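Local coordinates for beta-glucoside phosphorylase BglX (PDB 5VQE), which probably cleaves beta-glucosides by transferring the glucosyl unit to phosphate, as a phosphorylase of glycoside hydrolase family 3, at residues L34-C39 against E345-I350; I285-T290 against N311-L316. All blocks are in the same frame, centred on the assembly; numbering follows the deposited sequence.

Overall arrangement
Both contacts belong to the barrel domain and lie about 10 Å apart, centre to centre. They meet at the backbone of Leu316: its N is 2.7 Å from Leu37 O, and its O is 2.9 Å from Cys39 N, both probable hydrogen bonds. Residues 311-316 therefore bridge strand 284-287 of interaction 2 and the start of strand 38-42 in interaction 1, joining late and early parts of the barrel. Helix 340-356, which packs on Leu37 in interaction 1, also touches the side chains of Asp314 and Met315. Interaction 2 reaches the active site, where Asp288 carries the covalently bound sugar; the touching residues of interaction 1 lie further away, although Cys39 touches Tyr145 of the pocket.

Interaction 1: residues L34-C39 against E345-I350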
ATOM      1  N   LEU A  34     -23.597   2.418  16.162  1.00 15.55           N
ATOM      2  CA  LEU A  34     -23.163   1.263  15.379  1.00 14.24           C
ATOM      3  C   LEU A  34     -22.734   1.676  13.974  1.00 13.57           C
ATOM      4  O   LEU A  34     -21.754   1.149  13.434  1.00 13.82           O
ATOM      5  CB  LEU A  34     -24.280   0.214  15.318  1.00 14.06           C
ATOM      6  CG  LEU A  34     -24.636  -0.461  16.651  1.00 13.41           C
ATOM      7  CD1 LEU A  34     -25.864  -1.358  16.511  1.00 14.01           C
ATOM      8  CD2 LEU A  34     -23.455  -1.264  17.185  1.00 13.95           C
ATOM      9  N   GLY A  35     -23.452   2.617  13.360  1.00 12.84           N
ATOM     10  CA  GLY A  35     -23.087   3.040  12.018  1.00 13.20           C
ATOM     11  C   GLY A  35     -21.749   3.760  11.985  1.00 11.37           C
ATOM     12  O   GLY A  35     -20.989   3.637  11.019  1.00 13.32           O
ATOM     13  N   GLN A  36     -21.446   4.532  13.031  1.00 10.46           N
ATOM     14  CA  GLN A  36     -20.152   5.209  13.112  1.00 14.12           C
ATOM     15  C   GLN A  36     -18.991   4.223  13.029  1.00 14.57           C
ATOM     16  O   GLN A  36     -17.891   4.596  12.603  1.00 11.77           O
ATOM     17  CB  GLN A  36     -20.047   6.005  14.414  1.00 11.33           C
ATOM     18  CG  GLN A  36     -20.806   7.323  14.423  1.00 12.78           C
ATOM     19  CD  GLN A  36     -20.306   8.288  13.372  1.00 11.95           C
ATOM     20  OE1 GLN A  36     -19.169   8.754  13.434  1.00 14.21           O
ATOM     21  NE2 GLN A  36     -21.148   8.578  12.385  1.00 11.40           N
ATOM     22  N   LEU A  37     -19.207   2.977  13.451  1.00 12.15           N
ATOM     23  CA  LEU A  37     -18.149   1.973  13.437  1.00 13.49           C
ATOM     24  C   LEU A  37     -17.749   1.553  12.031  1.00 12.07           C
ATOM     25  O   LEU A  37     -16.707   0.908  11.875  1.00 13.62           O
ATOM     26  CB  LEU A  37     -18.586   0.723  14.195  1.00 14.40           C
ATOM     27  CG  LEU A  37     -19.078   0.876  15.635  1.00 12.50           C
ATOM     28  CD1 LEU A  37     -19.571  -0.451  16.127  1.00 12.26           C
ATOM     29  CD2 LEU A  37     -17.986   1.391  16.543  1.00 12.15           C
ATOM     30  N   ILE A  38     -18.553   1.864  11.014  1.00 11.49           N
ATOM     31  CA  ILE A  38     -18.421   1.251   9.693  1.00 10.87           C
ATOM     32  C   ILE A  38     -17.817   2.252   8.717  1.00 13.38           C
ATOM     33  O   ILE A  38     -18.287   3.389   8.605  1.00 14.25           O
ATOM     34  CB  ILE A  38     -19.777   0.746   9.167  1.00 13.51           C
ATOM     35  CG1 ILE A  38     -20.311  -0.376  10.056  1.00 13.68           C
ATOM     36  CG2 ILE A  38     -19.641   0.240   7.727  1.00 13.59           C
ATOM     37  CD1 ILE A  38     -21.770  -0.732   9.801  1.00 16.04           C
ATOM     38  N   CYS A  39     -16.785   1.820   8.003  1.00 10.46           N
ATOM     39  CA  CYS A  39     -16.315   2.508   6.810  1.00  9.68           C
ATOM     40  C   CYS A  39     -16.838   1.778   5.582  1.00 11.88           C
ATOM     41  O   CYS A  39     -16.656   0.562   5.458  1.00 12.19           O
ATOM     42  CB  CYS A  39     -14.789   2.564   6.765  1.00 13.26           C
ATOM     43  SG  CYS A  39     -14.196   3.304   5.252  1.00 12.30           S
ATOM     44  N   GLU A 345     -16.897   3.689  23.746  1.00 12.67           N
ATOM     45  CA  GLU A 345     -15.473   3.996  23.733  1.00 16.82           C
ATOM     46  C   GLU A 345     -14.928   3.995  22.312  1.00 11.42           C
ATOM     47  O   GLU A 345     -14.095   4.835  21.953  1.00 12.66           O
ATOM     48  CB  GLU A 345     -14.737   2.986  24.610  1.00 12.55           C
ATOM     49  CG  GLU A 345     -13.278   3.295  24.846  1.00 17.84           C
ATOM     50  CD  GLU A 345     -12.597   2.225  25.669  1.00 22.21           C
ATOM     51  OE1 GLU A 345     -12.826   1.024  25.392  1.00 20.60           O
ATOM     52  OE2 GLU A 345     -11.847   2.581  26.600  1.00 26.75           O
ATOM     53  N   ALA A 346     -15.401   3.071  21.482  1.00 13.75           N
ATOM     54  CA  ALA A 346     -15.008   3.072  20.077  1.00 14.31           C
ATOM     55  C   ALA A 346     -15.481   4.343  19.384  1.00 13.42           C
ATOM     56  O   ALA A 346     -14.710   5.010  18.685  1.00 12.53           O
ATOM     57  CB  ALA A 346     -15.572   1.831  19.386  1.00 12.82           C
ATOM     58  N   VAL A 347     -16.755   4.696  19.566  1.00 13.75           N
ATOM     59  CA  VAL A 347     -17.296   5.882  18.910  1.00 10.75           C
ATOM     60  C   VAL A 347     -16.616   7.140  19.418  1.00 12.45           C
ATOM     61  O   VAL A 347     -16.417   8.095  18.658  1.00 14.17           O
ATOM     62  CB  VAL A 347     -18.822   5.939  19.105  1.00 13.11           C
ATOM     63  CG1 VAL A 347     -19.378   7.255  18.601  1.00 15.12           C
ATOM     64  CG2 VAL A 347     -19.465   4.787  18.378  1.00 13.36           C
ATOM     65  N   ALA A 348     -16.243   7.174  20.698  1.00 10.51           N
ATOM     66  CA  ALA A 348     -15.527   8.335  21.214  1.00 12.83           C
ATOM     67  C   ALA A 348     -14.212   8.540  20.472  1.00 13.48           C
ATOM     68  O   ALA A 348     -13.830   9.676  20.171  1.00 11.29           O
ATOM     69  CB  ALA A 348     -15.276   8.183  22.711  1.00 12.73           C
ATOM     70  N   ARG A 349     -13.501   7.452  20.168  1.00 10.65           N
ATOM     71  CA  ARG A 349     -12.234   7.593  19.460  1.00 10.06           C
ATOM     72  C   ARG A 349     -12.449   7.964  17.997  1.00 11.76           C
ATOM     73  O   ARG A 349     -11.601   8.637  17.402  1.00 10.85           O
ATOM     74  CB  ARG A 349     -11.417   6.304  19.575  1.00 13.76           C
ATOM     75  CG  ARG A 349     -10.533   6.256  20.808  1.00 12.44           C
ATOM     76  CD  ARG A 349      -9.453   5.204  20.674  1.00 14.13           C
ATOM     77  NE  ARG A 349      -8.451   5.296  21.737  1.00 14.98           N
ATOM     78  CZ  ARG A 349      -8.457   4.572  22.857  1.00 16.18           C
ATOM     79  NH1 ARG A 349      -9.417   3.695  23.095  1.00 14.77           N
ATOM     80  NH2 ARG A 349      -7.494   4.729  23.750  1.00 13.05           N
ATOM     81  N   ILE A 350     -13.570   7.543  17.409  1.00 10.65           N
ATOM     82  CA  ILE A 350     -13.908   7.947  16.046  1.00 11.09           C
ATOM     83  C   ILE A 350     -14.242   9.431  15.999  1.00 13.59           C
ATOM     84  O   ILE A 350     -13.685  10.194  15.202  1.00 11.17           O
ATOM     85  CB  ILE A 350     -15.084   7.101  15.525  1.00 10.80           C
ATOM     86  CG1 ILE A 350     -14.688   5.623  15.471  1.00 11.01           C
ATOM     87  CG2 ILE A 350     -15.536   7.597  14.167  1.00 11.25           C
ATOM     88  CD1 ILE A 350     -15.840   4.694  15.242  1.00 10.87           C
TER
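Gln36 and Leu37 pack on Ala346, Val347 and Ile350 in a buried, essentially apolar contact, made where the chain passes from helix 30-36 into strand 38-42 and meets the side of helix 340-356. No hydrogen bond crosses between the segments, and the closest alpha carbons, those of Gln36 and Val347, stand 6.5 Å apart, so side chains do most of the joining. One methyl of Leu37 does much of this work: CD2 lies 3.8 Å from Ala346 CB, and is also within van der Waals range of Val347 CG2 and Ile350 CD1. The Leu37 and Val347 side chains cross at about a right angle. Both segments belong to the family 3 N-terminal domain, a domain of the TIM-barrel clan, and the contact sets helix 340-356, the second helix after strand 316-317, against the entry to strand 38-42, the neighbour of 316-317 in the parallel sheet. Ile350 meets the backbone itself, its CD1 coming within 3.3 Å of Gln36 O and 4.0 Å of Leu37 CA. The extended chi2 of Ile350 (168°) is what carries this terminal methyl out from the helix. Its other branch ends at CG2, 3.9 Å from Gln36 OE1. An alanine in place of Ile350 would probably open a gap beside Gln36 O and Leu37 CD2, where the lost CD1 packed. The Gln36 amide is reached through a chain bent at chi2 (-62°), while Gln36 CB rests 4.2 Å from Val347 CG2. Its OE1 accepts a hydrogen bond from Lys354 NZ, one turn beyond Ile350 on helix 340-356, giving the buried oxygen a polar partner while the Ile350 methyl CG2 also touches it. Leu343 of the same helix touches Leu37 as well, and Leu351 touches Gln36.

Interaction 2: residues I285-T290 against N311-L316; sequences ICTDAT and NGADML. With G2F (2-deoxy-2-fluoro-alpha-D-glucopyranose), chain B.
Ile285 is held to Asp314 at both its backbone N and its backbone O. Ile285 N donates to Asp314 OD2 at 2.9 Å and nearly straight (173°), reaching the oxygen on its anti side, tilted out of the carboxylate plane. With chi1 at -60°, Asp314 CG sits beside its own backbone N, which brings carboxylate and N-H to the same residue: Asp314 N donates to Ile285 O at 2.7 Å. The same carbonyl takes a second, weak bond from Met315 N, 3.2 Å away. The buried carboxylate has further partners, OD2 forming a salt bridge with Arg276 and OD1 one with Arg342. Two residues along, Thr287 N donates to Met315 O at 2.9 Å, completing a single beta bridge between Cys286 and Met315. The backbone of Cys286 bonds instead to Leu238 and Ser240 of strand 237-244. Thr287 OG1 donates to Asp288 O over 2.9 Å, from above the carbonyl plane, while its CG2 packs 3.8 Å from Ala313 CB. Thr287 O is taken by Thr317 OG1, and Thr290 OG1 bonds to Phe318 O and Arg301. Gly312, just ahead of Ala313, closes helix 301-310 in a Schellman motif; with its positive phi, a side chain would be jammed against the preceding carbonyl O. Next to Thr287, Asp288 OD1 is covalently joined to C1 of the fluorosugar at 1.4 Å and accepts a weak bond from Ala289 N. An acidic residue at the C-terminal end of a barrel strand, trapped as a 2-fluoroglucosyl ester, is consistent with the catalytic nucleophile of a retaining family 3 enzyme.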
ATOM      1  N   ILE A 285      -7.987   2.355  16.048  1.00 11.31           N
ATOM      2  CA  ILE A 285      -7.712   1.051  15.450  1.00 11.62           C
ATOM      3  C   ILE A 285      -8.839   0.726  14.478  1.00 11.15           C
ATOM      4  O   ILE A 285     -10.015   0.710  14.863  1.00 11.81           O
ATOM      5  CB  ILE A 285      -7.586  -0.053  16.513  1.00  9.57           C
ATOM      6  CG1 ILE A 285      -6.411   0.208  17.450  1.00 12.28           C
ATOM      7  CG2 ILE A 285      -7.419  -1.413  15.844  1.00  8.62           C
ATOM      8  CD1 ILE A 285      -6.355  -0.730  18.638  1.00 14.87           C
ATOM      9  N   CYS A 286      -8.493   0.457  13.227  1.00  9.85           N
ATOM     10  CA  CYS A 286      -9.464  -0.024  12.253  1.00  9.13           C
ATOM     11  C   CYS A 286      -9.022  -1.384  11.739  1.00 10.59           C
ATOM     12  O   CYS A 286      -7.835  -1.725  11.777  1.00 11.51           O
ATOM     13  CB  CYS A 286      -9.650   0.955  11.089  1.00 13.52           C
ATOM     14  SG  CYS A 286      -8.200   1.189  10.035  1.00 13.40           S
ATOM     15  N   THR A 287      -9.987  -2.176  11.287  1.00 11.43           N
ATOM     16  CA  THR A 287      -9.644  -3.453  10.689  1.00  9.19           C
ATOM     17  C   THR A 287      -9.220  -3.250   9.240  1.00  9.58           C
ATOM     18  O   THR A 287      -9.510  -2.228   8.611  1.00 11.75           O
ATOM     19  CB  THR A 287     -10.812  -4.443  10.747  1.00 11.57           C
ATOM     20  OG1 THR A 287     -11.847  -4.052   9.838  1.00 10.81           O
ATOM     21  CG2 THR A 287     -11.411  -4.522  12.153  1.00 12.43           C
ATOM     22  N   ASP A 288      -8.482  -4.225   8.727  1.00 11.08           N
ATOM     23  CA  ASP A 288      -8.363  -4.355   7.290  1.00 13.19           C
ATOM     24  C   ASP A 288      -9.707  -4.811   6.735  1.00 10.96           C
ATOM     25  O   ASP A 288     -10.584  -5.267   7.477  1.00 12.92           O
ATOM     26  CB  ASP A 288      -7.251  -5.338   6.937  1.00 13.01           C
ATOM     27  CG  ASP A 288      -6.884  -5.301   5.470  1.00 18.89           C
ATOM     28  OD1 ASP A 288      -7.048  -4.223   4.827  1.00 14.16           O
ATOM     29  OD2 ASP A 288      -6.432  -6.357   5.001  1.00 18.36           O
ATOM     30  N   ALA A 289      -9.870  -4.662   5.420  1.00 11.79           N
ATOM     31  CA  ALA A 289     -11.150  -4.922   4.759  1.00 12.76           C
ATOM     32  C   ALA A 289     -11.744  -6.264   5.179  1.00 12.13           C
ATOM     33  O   ALA A 289     -11.091  -7.309   5.070  1.00 12.38           O
ATOM     34  CB  ALA A 289     -10.955  -4.881   3.239  1.00 15.72           C
ATOM     35  N   THR A 290     -13.000  -6.237   5.640  1.00 11.79           N
ATOM     36  CA  THR A 290     -13.606  -7.399   6.288  1.00 10.62           C
ATOM     37  C   THR A 290     -14.164  -8.429   5.314  1.00 13.25           C
ATOM     38  O   THR A 290     -14.617  -9.486   5.763  1.00 11.83           O
ATOM     39  CB  THR A 290     -14.737  -6.979   7.229  1.00 12.82           C
ATOM     40  OG1 THR A 290     -15.870  -6.560   6.460  1.00 12.60           O
ATOM     41  CG2 THR A 290     -14.295  -5.850   8.172  1.00 15.48           C
ATOM     42  N   ASN A 311     -13.122  -6.697  20.972  1.00 14.89           N
ATOM     43  CA  ASN A 311     -11.753  -7.091  21.266  1.00 14.25           C
ATOM     44  C   ASN A 311     -10.735  -5.998  20.968  1.00 15.12           C
ATOM     45  O   ASN A 311      -9.533  -6.234  21.134  1.00 14.86           O
ATOM     46  CB  ASN A 311     -11.404  -8.373  20.500  1.00 12.71           C
ATOM     47  CG  ASN A 311     -12.090  -9.599  21.085  1.00 16.01           C
ATOM     48  OD1 ASN A 311     -12.846  -9.492  22.046  1.00 14.74           O
ATOM     49  ND2 ASN A 311     -11.839 -10.764  20.502  1.00 16.96           N
ATOM     50  N   GLY A 312     -11.172  -4.811  20.550  1.00 11.39           N
ATOM     51  CA  GLY A 312     -10.275  -3.672  20.525  1.00 11.82           C
ATOM     52  C   GLY A 312     -10.274  -2.827  19.269  1.00 11.30           C
ATOM     53  O   GLY A 312      -9.675  -1.748  19.255  1.00 13.34           O
ATOM     54  N   ALA A 313     -10.927  -3.290  18.208  1.00 10.40           N
ATOM     55  CA  ALA A 313     -11.053  -2.481  17.004  1.00 11.93           C
ATOM     56  C   ALA A 313     -12.084  -1.383  17.220  1.00 10.59           C
ATOM     57  O   ALA A 313     -13.128  -1.606  17.836  1.00 11.66           O
ATOM     58  CB  ALA A 313     -11.453  -3.352  15.817  1.00 12.65           C
ATOM     59  N   ASP A 314     -11.781  -0.186  16.723  1.00 11.44           N
ATOM     60  CA  ASP A 314     -12.729   0.918  16.791  1.00 12.22           C
ATOM     61  C   ASP A 314     -13.611   1.004  15.559  1.00 11.20           C
ATOM     62  O   ASP A 314     -14.737   1.519  15.647  1.00 10.11           O
ATOM     63  CB  ASP A 314     -11.986   2.247  16.967  1.00 12.13           C
ATOM     64  CG  ASP A 314     -11.146   2.281  18.227  1.00 15.42           C
ATOM     65  OD1 ASP A 314     -11.661   1.877  19.297  1.00 13.15           O
ATOM     66  OD2 ASP A 314      -9.970   2.700  18.145  1.00 13.63           O
ATOM     67  N   MET A 315     -13.137   0.503  14.422  1.00 10.17           N
ATOM     68  CA  MET A 315     -13.856   0.634  13.164  1.00 12.44           C
ATOM     69  C   MET A 315     -13.688  -0.608  12.303  1.00 14.16           C
ATOM     70  O   MET A 315     -12.592  -1.177  12.204  1.00 11.01           O
ATOM     71  CB  MET A 315     -13.364   1.885  12.430  1.00 11.37           C
ATOM     72  CG  MET A 315     -13.888   2.077  11.036  1.00 17.84           C
ATOM     73  SD  MET A 315     -13.589   3.744  10.390  1.00 23.14           S
ATOM     74  CE  MET A 315     -13.637   4.760  11.824  1.00 11.90           C
ATOM     75  N   LEU A 316     -14.798  -1.021  11.685  1.00 11.24           N
ATOM     76  CA  LEU A 316     -14.817  -2.103  10.713  1.00 10.97           C
ATOM     77  C   LEU A 316     -14.697  -1.507   9.323  1.00 13.77           C
ATOM     78  O   LEU A 316     -15.475  -0.617   8.955  1.00 11.76           O
ATOM     79  CB  LEU A 316     -16.112  -2.912  10.812  1.00 11.56           C
ATOM     80  CG  LEU A 316     -16.327  -3.685  12.115  1.00 18.90           C
ATOM     81  CD1 LEU A 316     -17.805  -3.950  12.353  1.00 19.56           C
ATOM     82  CD2 LEU A 316     -15.575  -4.992  12.077  1.00 17.00           C
TER
HETATM   83  C1  G2F B 601      -6.965  -4.280   3.429  1.00 13.43           C
HETATM   84  C2  G2F B 601      -5.489  -4.119   2.939  1.00 16.96           C
HETATM   85  C3  G2F B 601      -5.006  -2.692   3.334  1.00 11.41           C
HETATM   86  C4  G2F B 601      -6.002  -1.648   2.743  1.00 13.57           C
HETATM   87  C5  G2F B 601      -7.432  -1.968   3.299  1.00 12.95           C
HETATM   88  C6  G2F B 601      -8.507  -0.990   2.680  1.00 13.96           C
HETATM   89  O3  G2F B 601      -3.778  -2.467   2.692  1.00 11.73           O
HETATM   90  O4  G2F B 601      -5.641  -0.391   3.251  1.00  9.24           O
HETATM   91  O5  G2F B 601      -7.788  -3.277   2.886  1.00 12.31           O
HETATM   92  O6  G2F B 601      -8.380  -1.017   1.286  1.00 14.50           O
HETATM   93  F2  G2F B 601      -4.698  -5.032   3.544  1.00 13.36           F